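Local coordinates for DegV domain-containing protein spr0652 (Streptococcus pneumoniae, PDB 6CNG), which binds a long-chain fatty acid, here linoleic acid, and probably serves as a fatty acid carrier protein of the bacterial fatty acid kinase system, at residues M21-I26 / A98-L103; S29-R34 / T43-V48; P86-Y91 / H114-L119; D130-V135 / L160-V165; A242-G247 / P272-K277. One frame throughout, in Å; residues are numbered along the deposited sequence. Where two conformers were deposited one is given.

Contact 1: M21-I26 / A98-L103; sequences MTWKII and AKNIFL
Asn100 lies alongside Trp23, their side chains pointing the same way from two adjacent parallel strands. Its CB sits over the indole, 3.9 Å from the centroid of the Trp23 six-membered ring, a CH-pi contact; the Asn100 amide plane stands 81° from the ring. Trp23 CG lies beside its own backbone N (chi1 -54°), which puts the indole against the Asn100 side chain. The Asn100 backbone pairs as well: Asn100 N donates to Thr22 O at 3.1 Å, and Asn100 O accepts from Lys24 N at 2.9 Å. One step on, Phe102 N reaches Lys24 O at 3.0 Å, and Phe102 O takes a bond from Ile26 N at 2.8 Å. These last three bonds are nearly straight, as expected of regular parallel pairing. The Phe102 ring meets the indole edge to edge, CE1 to Trp23 CZ3 at 3.9 Å. On the other face Ile26 turns CD1 onto Ile101 CG2, 3.6 Å away, while its CB packs near Leu103. Strand 23-28 runs between strands 43-54 and 100-105. Helix 88-95 packs on the Ile26 and Ile101 face; helices 143-157 and 162-174 pack on the face of Trp23, Ile25 and Phe102.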
# COMPACT_ATOMS: atom_id res chain seq x y z
N MET A 21 -28.53 -6.43 -0.18
CA MET A 21 -27.25 -7.06 -0.61
C MET A 21 -26.13 -6.04 -0.74
O MET A 21 -25.86 -5.54 -1.82
CB MET A 21 -27.44 -7.76 -1.96
CG MET A 21 -26.22 -8.52 -2.45
SD MET A 21 -25.99 -10.16 -1.73
CE MET A 21 -24.95 -10.84 -2.99
N THR A 22 -25.46 -5.76 0.38
CA THR A 22 -24.50 -4.67 0.46
C THR A 22 -23.09 -5.21 0.66
O THR A 22 -22.89 -6.30 1.18
CB THR A 22 -24.83 -3.68 1.59
OG1 THR A 22 -24.74 -4.32 2.85
CG2 THR A 22 -26.24 -3.12 1.44
N TRP A 23 -22.14 -4.43 0.16
CA TRP A 23 -20.73 -4.76 0.18
C TRP A 23 -19.91 -3.57 0.67
O TRP A 23 -20.19 -2.42 0.33
CB TRP A 23 -20.22 -5.07 -1.22
CG TRP A 23 -20.96 -6.10 -1.94
CD1 TRP A 23 -22.16 -5.97 -2.52
CD2 TRP A 23 -20.53 -7.42 -2.18
NE1 TRP A 23 -22.52 -7.13 -3.12
CE2 TRP A 23 -21.53 -8.05 -2.92
CE3 TRP A 23 -19.40 -8.14 -1.84
CZ2 TRP A 23 -21.43 -9.34 -3.33
CZ3 TRP A 23 -19.30 -9.42 -2.24
CH2 TRP A 23 -20.30 -10.01 -2.98
N LYS A 24 -18.89 -3.86 1.47
CA LYS A 24 -17.90 -2.87 1.85
C LYS A 24 -16.51 -3.42 1.56
O LYS A 24 -16.20 -4.57 1.86
CB LYS A 24 -18.02 -2.46 3.32
CG LYS A 24 -18.58 -1.10 3.51
CD LYS A 24 -18.76 -0.72 4.98
CE LYS A 24 -19.39 0.66 5.15
NZ LYS A 24 -19.51 1.14 6.57
N ILE A 25 -15.68 -2.58 0.94
CA ILE A 25 -14.25 -2.81 0.84
C ILE A 25 -13.58 -1.84 1.80
O ILE A 25 -13.70 -0.62 1.65
CB ILE A 25 -13.74 -2.61 -0.59
CG1 ILE A 25 -14.40 -3.60 -1.54
CG2 ILE A 25 -12.23 -2.76 -0.63
CD1 ILE A 25 -14.14 -3.28 -3.00
N ILE A 26 -12.89 -2.39 2.79
CA ILE A 26 -12.21 -1.62 3.83
C ILE A 26 -10.72 -1.81 3.66
O ILE A 26 -10.25 -2.90 3.35
CB ILE A 26 -12.65 -2.07 5.24
CG1 ILE A 26 -14.16 -2.18 5.32
CG2 ILE A 26 -12.14 -1.08 6.26
CD1 ILE A 26 -14.69 -2.66 6.63
N ALA A 98 -23.09 -3.07 6.32
CA ALA A 98 -22.70 -3.92 5.20
C ALA A 98 -22.84 -5.38 5.61
O ALA A 98 -22.56 -5.74 6.75
CB ALA A 98 -21.27 -3.68 4.76
N LYS A 99 -23.26 -6.21 4.66
CA LYS A 99 -23.40 -7.64 4.92
C LYS A 99 -22.22 -8.46 4.40
O LYS A 99 -21.95 -9.55 4.92
CB LYS A 99 -24.70 -8.16 4.29
CG LYS A 99 -26.00 -7.43 4.70
CD LYS A 99 -26.36 -6.28 3.73
CE LYS A 99 -27.84 -6.25 3.29
NZ LYS A 99 -28.21 -7.38 2.39
N ASN A 100 -21.53 -7.96 3.39
CA ASN A 100 -20.40 -8.63 2.76
C ASN A 100 -19.20 -7.68 2.87
O ASN A 100 -19.21 -6.62 2.24
CB ASN A 100 -20.72 -8.88 1.29
CG ASN A 100 -21.64 -10.06 1.07
OD1 ASN A 100 -22.14 -10.68 1.98
ND2 ASN A 100 -21.86 -10.37 -0.18
N ILE A 101 -18.17 -8.07 3.63
CA ILE A 101 -17.06 -7.18 3.96
C ILE A 101 -15.72 -7.83 3.64
O ILE A 101 -15.43 -8.93 4.11
CB ILE A 101 -17.08 -6.76 5.44
CG1 ILE A 101 -18.36 -6.01 5.77
CG2 ILE A 101 -15.90 -5.89 5.75
CD1 ILE A 101 -18.64 -5.92 7.24
N PHE A 102 -14.89 -7.11 2.88
CA PHE A 102 -13.49 -7.44 2.67
C PHE A 102 -12.64 -6.36 3.29
O PHE A 102 -12.93 -5.17 3.17
CB PHE A 102 -13.16 -7.55 1.18
CG PHE A 102 -13.88 -8.65 0.54
CD1 PHE A 102 -15.18 -8.51 0.15
CD2 PHE A 102 -13.28 -9.88 0.42
CE1 PHE A 102 -15.87 -9.57 -0.40
CE2 PHE A 102 -13.96 -10.93 -0.12
CZ PHE A 102 -15.24 -10.77 -0.53
N LEU A 103 -11.56 -6.78 3.91
CA LEU A 103 -10.70 -5.89 4.64
C LEU A 103 -9.28 -6.23 4.22
O LEU A 103 -8.81 -7.33 4.48
CB LEU A 103 -10.92 -6.07 6.14
CG LEU A 103 -10.33 -5.06 7.10
CD1 LEU A 103 -10.67 -5.47 8.51
CD2 LEU A 103 -8.84 -4.88 6.93

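Contact 2: S29-R34 / T43-V48; sequences SGCDYR and TTFVSV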
# COMPACT_ATOMS: atom_id res chain seq x y z
N SER A 29 -4.75 2.89 5.83
CA SER A 29 -4.13 3.97 5.06
C SER A 29 -2.73 3.61 4.47
O SER A 29 -2.04 4.50 3.94
CB SER A 29 -4.16 5.27 5.86
OG SER A 29 -3.33 5.22 6.97
N GLY A 30 -2.35 2.33 4.50
CA GLY A 30 -1.34 1.81 3.59
C GLY A 30 -1.82 1.67 2.16
O GLY A 30 -1.00 1.43 1.28
N CYS A 31 -3.14 1.78 1.95
CA CYS A 31 -3.76 1.96 0.64
C CYS A 31 -3.83 3.45 0.33
O CYS A 31 -4.17 4.26 1.19
CB CYS A 31 -5.19 1.40 0.66
SG CYS A 31 -6.22 1.67 -0.81
N ASP A 32 -3.52 3.80 -0.90
CA ASP A 32 -3.42 5.19 -1.26
C ASP A 32 -4.74 5.81 -1.69
O ASP A 32 -4.80 7.03 -1.80
CB ASP A 32 -2.39 5.33 -2.38
CG ASP A 32 -1.06 4.70 -2.01
OD1 ASP A 32 -0.43 5.14 -1.05
OD2 ASP A 32 -0.69 3.72 -2.65
N TYR A 33 -5.78 5.01 -1.92
CA TYR A 33 -7.08 5.53 -2.30
C TYR A 33 -7.76 6.21 -1.11
O TYR A 33 -7.82 5.64 -0.02
CB TYR A 33 -7.98 4.38 -2.78
CG TYR A 33 -7.65 3.80 -4.13
CD1 TYR A 33 -7.39 4.60 -5.22
CD2 TYR A 33 -7.58 2.43 -4.30
CE1 TYR A 33 -7.09 4.05 -6.44
CE2 TYR A 33 -7.28 1.88 -5.51
CZ TYR A 33 -7.04 2.68 -6.58
OH TYR A 33 -6.73 2.08 -7.79
N ARG A 34 -8.29 7.41 -1.34
CA ARG A 34 -9.31 7.96 -0.44
C ARG A 34 -10.71 7.70 -0.97
O ARG A 34 -11.65 7.51 -0.19
CB ARG A 34 -9.11 9.46 -0.23
CG ARG A 34 -7.66 9.98 -0.11
CD ARG A 34 -6.97 9.47 1.12
NE ARG A 34 -5.94 10.40 1.57
CZ ARG A 34 -5.20 10.21 2.66
NH1 ARG A 34 -5.38 9.13 3.41
NH2 ARG A 34 -4.29 11.11 3.01
N THR A 43 -21.86 -1.09 -3.22
CA THR A 43 -20.55 -1.20 -2.60
C THR A 43 -20.03 0.16 -2.16
O THR A 43 -20.12 1.15 -2.90
CB THR A 43 -19.53 -1.84 -3.54
OG1 THR A 43 -20.05 -3.07 -4.05
CG2 THR A 43 -18.23 -2.11 -2.80
N THR A 44 -19.47 0.18 -0.96
CA THR A 44 -18.87 1.37 -0.37
C THR A 44 -17.44 1.07 0.06
O THR A 44 -17.15 -0.01 0.57
CB THR A 44 -19.70 1.81 0.82
OG1 THR A 44 -20.98 2.19 0.34
CG2 THR A 44 -19.08 2.99 1.53
N PHE A 45 -16.56 2.03 -0.17
CA PHE A 45 -15.16 1.95 0.23
C PHE A 45 -14.90 2.81 1.45
O PHE A 45 -15.39 3.94 1.53
CB PHE A 45 -14.28 2.48 -0.90
CG PHE A 45 -12.84 2.55 -0.55
CD1 PHE A 45 -12.07 1.41 -0.45
CD2 PHE A 45 -12.25 3.77 -0.32
CE1 PHE A 45 -10.74 1.49 -0.13
CE2 PHE A 45 -10.94 3.87 -0.01
CZ PHE A 45 -10.17 2.73 0.07
N VAL A 46 -14.11 2.29 2.38
CA VAL A 46 -13.75 3.02 3.59
C VAL A 46 -12.28 2.81 3.84
O VAL A 46 -11.82 1.66 3.86
CB VAL A 46 -14.55 2.52 4.82
CG1 VAL A 46 -14.13 3.27 6.07
CG2 VAL A 46 -16.01 2.69 4.60
N SER A 47 -11.55 3.88 4.06
CA SER A 47 -10.19 3.76 4.54
C SER A 47 -10.12 4.04 6.03
O SER A 47 -10.73 5.00 6.53
CB SER A 47 -9.20 4.65 3.83
OG SER A 47 -7.91 4.12 4.05
N VAL A 48 -9.36 3.21 6.71
CA VAL A 48 -9.18 3.30 8.16
C VAL A 48 -7.79 3.88 8.42
O VAL A 48 -6.77 3.23 8.15
CB VAL A 48 -9.37 1.94 8.83
CG1 VAL A 48 -9.18 2.07 10.33
CG2 VAL A 48 -10.72 1.38 8.47
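The ring of Phe45 presents its edge to the backbone of Tyr33 and Arg34: Phe45 CE2 is 3.6 Å from Tyr33 O and 3.7 Å from Arg34 O, which lies in the ring plane. This approach of two carbonyl oxygens probably suits the slightly positive ring edge. Over one face, toward the rim, stands the Phe45 strand's own Ser47 N. Cys31 SG approaches obliquely, 5.4 Å from the Phe45 ring centroid, a sulfur-aromatic contact, and Tyr33 CB touches Phe45 CZ at 4.0 Å. Phe45 reaches the loop because its CG is anti to the backbone N (chi1 175°). The sulfur is itself held within the loop, since Tyr33 N donates to Cys31 SG at 3.5 Å. At the other end of the contact Ser29 N makes a weak hydrogen bond to Val48 O, 3.1 Å and bent to 122°. Ser29 OG turns instead to Asp61 and Leu50 N, and Ser47 OG to Ala27 O. The Ser29 side chain is about 8 Å from the bound linoleic acid. Residues 29-34 form the loop leaving strand 23-28, with Cys31 and Tyr33 against helix 143-157; strand 43-54 pairs in parallel with strand 23-28, and Val48 faces helix 88-95.

Contact 3: P86-Y91 / H114-L119; sequences PSPDDY and HNSAQL
Ser116 of helix 113-127 meets Pro86 and Pro88 at the start of helix 88-95, whose N-terminus is closed by a capping box. In that box Ser87, the N-cap residue, accepts from Asp89 N through OG at 3.0 Å, while Asp90 OD2 accepts a weak hydrogen bond from Ser87 N. Both helices pack on the same face of the mixed sheet, and Tyr91 and Ala117 share Leu103 of strand 100-105 beneath them. One hydrogen bond joins the segments: Ser116 was modelled in two conformers, and in one of them Ser116 OG donates to Pro86 O at 3.0 Å, in the carbonyl plane. The bond ties one helix to the residue just before the cap of the other, and the Pro88 ring packs beside the same hydroxyl, CD to Ser116 OG at 3.5 Å. The aromatic contact belongs to Tyr91. Ala117 CB lies over one face of its ring, 4.1 Å from the Tyr91 centroid, a CH-pi contact, and Ser116 CB stands at the edge in the ring plane. The hydroxyl of Tyr91 is hydrogen-bonded to Ser113 OG, one turn before Ala117, which fixes the ring at its far end. Pro86 also borders the lipid region: its side chain is about 6 Å from the bound linoleic acid. Purely apolar contact closes the outer side, where Leu119 CD2 rests on Pro88 CG at 4.1 Å.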
# COMPACT_ATOMS: atom_id res chain seq x y z
N PRO A 86 -4.43 1.03 13.46
CA PRO A 86 -5.79 1.25 13.92
C PRO A 86 -6.18 0.32 15.06
O PRO A 86 -5.73 -0.82 15.16
CB PRO A 86 -6.63 0.95 12.68
CG PRO A 86 -5.68 1.08 11.57
CD PRO A 86 -4.43 0.50 12.10
N SER A 87 -7.03 0.85 15.91
CA SER A 87 -7.62 0.07 16.96
C SER A 87 -8.60 -0.92 16.36
O SER A 87 -9.18 -0.68 15.30
CB SER A 87 -8.39 0.99 17.87
OG SER A 87 -9.22 0.27 18.73
N PRO A 88 -8.81 -2.03 17.02
CA PRO A 88 -9.89 -2.92 16.62
C PRO A 88 -11.22 -2.20 16.53
O PRO A 88 -12.01 -2.48 15.63
CB PRO A 88 -9.89 -3.97 17.73
CG PRO A 88 -8.57 -3.90 18.31
CD PRO A 88 -8.14 -2.51 18.22
N ASP A 89 -11.46 -1.28 17.46
CA ASP A 89 -12.69 -0.49 17.47
C ASP A 89 -12.82 0.34 16.21
O ASP A 89 -13.92 0.52 15.69
CB ASP A 89 -12.67 0.41 18.68
CG ASP A 89 -13.90 1.19 18.80
OD1 ASP A 89 -14.96 0.56 18.97
OD2 ASP A 89 -13.83 2.43 18.69
N ASP A 90 -11.72 0.87 15.71
CA ASP A 90 -11.75 1.60 14.45
C ASP A 90 -12.26 0.71 13.32
O ASP A 90 -13.00 1.16 12.44
CB ASP A 90 -10.35 2.10 14.12
CG ASP A 90 -9.83 3.10 15.13
OD1 ASP A 90 -10.58 3.47 16.04
OD2 ASP A 90 -8.66 3.52 15.02
N TYR A 91 -11.87 -0.57 13.34
CA TYR A 91 -12.36 -1.51 12.34
C TYR A 91 -13.84 -1.81 12.57
O TYR A 91 -14.63 -1.84 11.62
CB TYR A 91 -11.48 -2.77 12.37
CG TYR A 91 -10.15 -2.60 11.67
CD1 TYR A 91 -10.10 -2.12 10.39
CD2 TYR A 91 -8.95 -2.91 12.28
CE1 TYR A 91 -8.92 -1.95 9.74
CE2 TYR A 91 -7.76 -2.75 11.63
CZ TYR A 91 -7.75 -2.26 10.36
OH TYR A 91 -6.60 -2.07 9.65
N HIS A 114 -3.20 -5.67 10.73
CA HIS A 114 -3.86 -6.93 10.45
C HIS A 114 -4.29 -7.62 11.72
O HIS A 114 -5.36 -8.23 11.76
CB HIS A 114 -2.92 -7.80 9.65
CG HIS A 114 -3.50 -9.12 9.31
ND1 HIS A 114 -3.10 -10.28 9.94
CD2 HIS A 114 -4.45 -9.48 8.43
CE1 HIS A 114 -3.80 -11.30 9.46
NE2 HIS A 114 -4.61 -10.83 8.53
N ASN A 115 -3.47 -7.57 12.77
CA ASN A 115 -3.85 -8.19 14.04
C ASN A 115 -5.12 -7.57 14.59
O ASN A 115 -6.02 -8.28 15.05
CB ASN A 115 -2.69 -8.06 15.03
CG ASN A 115 -2.97 -8.72 16.38
OD1 ASN A 115 -3.44 -8.08 17.31
ND2 ASN A 115 -2.65 -9.98 16.48
N SER A 116 -5.24 -6.24 14.55
CA SER A 116 -6.47 -5.58 14.98
C SER A 116 -7.64 -5.98 14.10
O SER A 116 -8.76 -6.13 14.58
CB SER A 116 -6.30 -4.07 14.95
OG SER A 116 -5.56 -3.64 16.06
N ALA A 117 -7.40 -6.10 12.79
CA ALA A 117 -8.47 -6.47 11.88
C ALA A 117 -8.94 -7.88 12.15
O ALA A 117 -10.12 -8.16 12.05
CB ALA A 117 -7.98 -6.37 10.43
N GLN A 118 -8.02 -8.77 12.47
CA GLN A 118 -8.42 -10.14 12.76
C GLN A 118 -9.32 -10.18 13.97
O GLN A 118 -10.30 -10.92 14.01
CB GLN A 118 -7.19 -10.99 13.01
CG GLN A 118 -6.41 -11.34 11.77
CD GLN A 118 -5.12 -12.10 12.10
OE1 GLN A 118 -4.31 -11.64 12.90
NE2 GLN A 118 -4.93 -13.25 11.46
N LEU A 119 -8.99 -9.38 14.98
CA LEU A 119 -9.78 -9.37 16.19
C LEU A 119 -11.14 -8.72 15.94
O LEU A 119 -12.16 -9.24 16.37
CB LEU A 119 -9.02 -8.64 17.29
CG LEU A 119 -9.78 -8.51 18.61
CD1 LEU A 119 -10.22 -9.83 19.19
CD2 LEU A 119 -8.94 -7.77 19.57

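Contact 4: D130-V135 / L160-V165; sequences DTKIHV and LSFEEV. With GOL (glycerol), chain F.
Lys132 lays its aliphatic chain across the ring of Phe162, and this is the tight part of the contact. Lys132 CB stands over the ring centre, 3.6 Å from the Phe162 centroid and only 4° off the normal, a CH-pi contact; farther out, Lys132 CD touches Phe162 CD1 at 3.7 Å. Phe162 CG sits beside the carbonyl carbon (chi1 175°), which carries the ring to the strand, and His134 CB closes on the outer ring atom, Phe162 CZ, at 3.8 Å. The outer side is polar and looser. The extended lysine ends in a salt bridge, Lys132 NZ to Glu163 OE1 at 3.2 Å, met on the syn side of the carboxylate. The other oxygen, Glu163 OE2, accepts from O3 of a glycerol at 2.7 Å; that molecule, probably from the crystallisation liquor, also makes a weak bond to Ile133 O. A capping box of Ser161 and Glu164 starts the helix that presents both Phe162 and Glu163. Strand 132-137 pairs in parallel with strand 100-105, from which Phe102 stacks on Phe162. Val165 packs on helix 143-157, whereas Ile133 points from the sheet's other face onto Leu125 of helix 113-127.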
# COMPACT_ATOMS: atom_id res chain seq x y z
N ASP A 130 -25.26 -12.53 10.95
CA ASP A 130 -25.56 -12.61 9.52
C ASP A 130 -24.70 -11.63 8.72
O ASP A 130 -25.19 -10.75 8.02
CB ASP A 130 -27.04 -12.39 9.27
CG ASP A 130 -27.45 -12.78 7.86
OD1 ASP A 130 -26.55 -13.10 7.06
OD2 ASP A 130 -28.66 -12.79 7.54
N THR A 131 -23.39 -11.81 8.84
CA THR A 131 -22.40 -11.00 8.14
C THR A 131 -21.24 -11.88 7.71
O THR A 131 -20.87 -12.82 8.42
CB THR A 131 -21.89 -9.88 9.06
OG1 THR A 131 -22.98 -9.06 9.51
CG2 THR A 131 -20.85 -9.00 8.35
N LYS A 132 -20.69 -11.58 6.54
CA LYS A 132 -19.51 -12.27 6.03
C LYS A 132 -18.36 -11.30 5.92
O LYS A 132 -18.52 -10.19 5.39
CB LYS A 132 -19.79 -12.91 4.67
CG LYS A 132 -20.85 -13.98 4.71
CD LYS A 132 -21.20 -14.44 3.30
CE LYS A 132 -22.01 -15.72 3.29
NZ LYS A 132 -22.44 -16.05 1.92
N ILE A 133 -17.18 -11.71 6.39
CA ILE A 133 -16.01 -10.85 6.46
C ILE A 133 -14.79 -11.67 6.07
O ILE A 133 -14.58 -12.77 6.59
CB ILE A 133 -15.83 -10.22 7.86
CG1 ILE A 133 -17.05 -9.39 8.29
CG2 ILE A 133 -14.64 -9.33 7.87
CD1 ILE A 133 -17.16 -9.19 9.77
N HIS A 134 -13.99 -11.14 5.16
CA HIS A 134 -12.73 -11.75 4.75
C HIS A 134 -11.62 -10.74 4.92
O HIS A 134 -11.61 -9.69 4.25
CB HIS A 134 -12.81 -12.21 3.30
CG HIS A 134 -11.57 -12.88 2.81
ND1 HIS A 134 -11.20 -14.14 3.20
CD2 HIS A 134 -10.63 -12.46 1.93
CE1 HIS A 134 -10.08 -14.47 2.59
NE2 HIS A 134 -9.71 -13.47 1.81
N VAL A 135 -10.66 -11.07 5.78
CA VAL A 135 -9.51 -10.22 6.07
C VAL A 135 -8.33 -10.69 5.23
O VAL A 135 -7.95 -11.87 5.27
CB VAL A 135 -9.14 -10.27 7.56
CG1 VAL A 135 -8.03 -9.28 7.84
CG2 VAL A 135 -10.34 -10.00 8.44
N LEU A 160 -20.00 -11.74 -8.72
CA LEU A 160 -19.65 -12.93 -7.96
C LEU A 160 -20.27 -12.90 -6.56
O LEU A 160 -20.62 -11.86 -6.02
CB LEU A 160 -18.13 -13.08 -7.85
CG LEU A 160 -17.43 -13.90 -8.92
CD1 LEU A 160 -17.77 -13.38 -10.27
CD2 LEU A 160 -15.93 -13.88 -8.70
N SER A 161 -20.40 -14.09 -6.00
CA SER A 161 -20.84 -14.24 -4.63
C SER A 161 -19.69 -13.91 -3.69
O SER A 161 -18.54 -13.77 -4.09
CB SER A 161 -21.25 -15.68 -4.40
OG SER A 161 -20.17 -16.54 -4.58
N PHE A 162 -20.02 -13.76 -2.42
CA PHE A 162 -18.97 -13.49 -1.46
C PHE A 162 -17.88 -14.55 -1.57
O PHE A 162 -16.70 -14.23 -1.65
CB PHE A 162 -19.54 -13.41 -0.03
CG PHE A 162 -18.50 -13.26 1.01
CD1 PHE A 162 -17.90 -14.36 1.59
CD2 PHE A 162 -18.06 -12.01 1.39
CE1 PHE A 162 -16.93 -14.23 2.51
CE2 PHE A 162 -17.07 -11.88 2.32
CZ PHE A 162 -16.51 -12.99 2.87
N GLU A 163 -18.28 -15.83 -1.60
CA GLU A 163 -17.27 -16.87 -1.55
C GLU A 163 -16.55 -16.97 -2.88
O GLU A 163 -15.36 -17.30 -2.92
CB GLU A 163 -17.88 -18.20 -1.13
CG GLU A 163 -17.88 -18.42 0.40
CD GLU A 163 -19.18 -18.02 1.11
OE1 GLU A 163 -20.15 -17.70 0.39
OE2 GLU A 163 -19.23 -18.02 2.37
N GLU A 164 -17.22 -16.65 -3.98
CA GLU A 164 -16.54 -16.54 -5.26
C GLU A 164 -15.48 -15.45 -5.21
O GLU A 164 -14.37 -15.63 -5.72
CB GLU A 164 -17.55 -16.32 -6.39
CG GLU A 164 -18.37 -17.56 -6.78
CD GLU A 164 -19.48 -17.29 -7.82
OE1 GLU A 164 -19.88 -16.14 -8.01
OE2 GLU A 164 -19.97 -18.24 -8.45
N VAL A 165 -15.77 -14.32 -4.55
CA VAL A 165 -14.81 -13.23 -4.51
C VAL A 165 -13.60 -13.60 -3.66
O VAL A 165 -12.47 -13.33 -4.04
CB VAL A 165 -15.47 -11.92 -4.03
CG1 VAL A 165 -14.44 -10.85 -3.88
CG2 VAL A 165 -16.51 -11.47 -5.00
C1 GOL F . -17.20 -15.65 7.65
O1 GOL F . -16.11 -16.39 8.17
C2 GOL F . -17.02 -15.61 6.11
O2 GOL F . -15.68 -15.77 5.75
C3 GOL F . -17.94 -16.74 5.56
O3 GOL F . -17.57 -16.97 4.23

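Contact 5: A242-G247 / P272-K277; sequences AGYAGG and PQADIK
Tyr244 sets its hydroxyl end against the methyl of Ala274, with OH 3.2 Å from Ala274 CB, which lies near the plane of the ring at its edge. The same hydroxyl donates to Gly247 O at 2.7 Å, the donor tilted 32° from the carbonyl plane, and this bond ties the ring back to its own chain. A chi1 of -179° swings the ring out, away from the backbone N of Tyr244, and Gly246 N lies over one of its faces. Phe271 meets the ring edge to face, and Ile267 of helix 257-270 packs on both Tyr244 and Ala274. Between the backbones, Ala274 CA points a hydrogen at Gly246 O, a CA-H...O contact of 3.5 Å. The chain around Tyr244 bends twice at glycines: Gly243 ends helix 228-242 in a Schellman motif, and Gly246 turns the corner with positive phi (93°), a backbone shape suited to a residue without CB. Beyond it, strands 247-253 and 275-280 run parallel, joined through helix 257-270 in a beta-alpha-beta crossover, and this contact sits at the entry to both. Gly246 O and Gln273 O are both acceptors and cannot bond each other; a water donates to each, at 3.0 Å from Gly246 O and 3.1 Å from Gln273 O. The two segments are therefore joined by methyl packing, a CA-H...O contact and a water bridge, with the tyrosine hydroxyl proton spent inside its own segment.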
# COMPACT_ATOMS: atom_id res chain seq x y z
N ALA A 242 10.83 -10.04 -12.93
CA ALA A 242 9.80 -10.59 -12.08
C ALA A 242 8.65 -11.20 -12.86
O ALA A 242 7.87 -11.96 -12.28
CB ALA A 242 9.23 -9.49 -11.20
N GLY A 243 8.54 -10.91 -14.14
CA GLY A 243 7.54 -11.52 -14.96
C GLY A 243 6.38 -10.64 -15.34
O GLY A 243 5.31 -11.18 -15.65
N TYR A 244 6.54 -9.32 -15.30
CA TYR A 244 5.52 -8.42 -15.84
C TYR A 244 5.30 -8.74 -17.31
O TYR A 244 6.23 -9.09 -18.04
CB TYR A 244 5.93 -6.96 -15.62
CG TYR A 244 4.92 -5.93 -16.12
CD1 TYR A 244 3.76 -5.67 -15.42
CD2 TYR A 244 5.14 -5.24 -17.29
CE1 TYR A 244 2.85 -4.78 -15.89
CE2 TYR A 244 4.23 -4.35 -17.76
CZ TYR A 244 3.10 -4.12 -17.07
OH TYR A 244 2.21 -3.23 -17.56
N ALA A 245 4.04 -8.64 -17.76
CA ALA A 245 3.69 -9.00 -19.12
C ALA A 245 2.60 -8.09 -19.69
O ALA A 245 1.76 -8.53 -20.48
CB ALA A 245 3.28 -10.46 -19.21
N GLY A 246 2.62 -6.80 -19.34
CA GLY A 246 1.70 -5.83 -19.87
C GLY A 246 0.43 -5.58 -19.08
O GLY A 246 -0.44 -4.87 -19.58
N GLY A 247 0.29 -6.16 -17.88
CA GLY A 247 -0.88 -5.97 -17.03
C GLY A 247 -0.95 -4.63 -16.31
O GLY A 247 -0.35 -3.63 -16.71
N PRO A 272 2.97 -2.24 -25.07
CA PRO A 272 2.07 -1.14 -25.50
C PRO A 272 0.68 -1.11 -24.84
O PRO A 272 0.06 -0.04 -24.79
CB PRO A 272 1.99 -1.35 -27.02
CG PRO A 272 2.44 -2.76 -27.23
CD PRO A 272 3.46 -3.02 -26.22
N GLN A 273 0.20 -2.23 -24.31
CA GLN A 273 -1.12 -2.32 -23.71
C GLN A 273 -1.13 -2.03 -22.21
O GLN A 273 -2.18 -2.15 -21.58
CB GLN A 273 -1.72 -3.70 -23.98
CG GLN A 273 -2.74 -3.71 -25.15
CD GLN A 273 -2.23 -3.00 -26.42
OE1 GLN A 273 -2.62 -1.86 -26.72
NE2 GLN A 273 -1.39 -3.69 -27.19
N ALA A 274 0.01 -1.64 -21.63
CA ALA A 274 0.09 -1.48 -20.18
C ALA A 274 -0.95 -0.48 -19.69
O ALA A 274 -1.18 0.56 -20.31
CB ALA A 274 1.48 -1.02 -19.77
N ASP A 275 -1.55 -0.81 -18.55
CA ASP A 275 -2.59 -0.02 -17.93
C ASP A 275 -1.93 0.48 -16.64
O ASP A 275 -1.86 -0.24 -15.65
CB ASP A 275 -3.81 -0.89 -17.68
CG ASP A 275 -4.91 -0.19 -16.89
OD1 ASP A 275 -4.75 1.01 -16.55
OD2 ASP A 275 -5.94 -0.84 -16.61
N ILE A 276 -1.43 1.69 -16.69
CA ILE A 276 -0.68 2.25 -15.58
C ILE A 276 -1.44 3.42 -15.00
O ILE A 276 -1.98 4.27 -15.73
CB ILE A 276 0.71 2.72 -16.08
CG1 ILE A 276 1.43 1.58 -16.78
CG2 ILE A 276 1.54 3.28 -14.93
CD1 ILE A 276 2.69 2.03 -17.44
N LYS A 277 -1.49 3.46 -13.66
CA LYS A 277 -1.97 4.58 -12.86
C LYS A 277 -0.84 5.10 -11.98
O LYS A 277 0.00 4.33 -11.51
CB LYS A 277 -3.13 4.14 -11.96
CG LYS A 277 -4.31 3.45 -12.64
CD LYS A 277 -5.22 2.71 -11.62
CE LYS A 277 -6.09 1.60 -12.25
NZ LYS A 277 -5.33 0.48 -12.92
O HOH W 1 -3.09 -3.56 -19.00

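Contacts 1, 2 and 4 include strands of one mixed sheet, and contact 3 packs on one face of it. Strand 23-28, in contact 1, lies beside strand 43-54 of contact 2, and strand 100-105 lies beside strand 132-137 of contact 4; the centres of contacts 1 and 4 are about 8 Å apart. Contact 3 joins two helices, touching contact 1 through Leu103 and contact 2 through Val48; along the chain its segments alternate with those of contact 1. Contact 5 comes last and belongs to the second sheet, its centre about 34 Å from that of contact 3. Tyr33 of contact 2 just touches Lys277 of contact 5. Contacts 2 and 3 come nearest the bound linoleic acid, whereas contacts 4 and 5 are structural packing away from it.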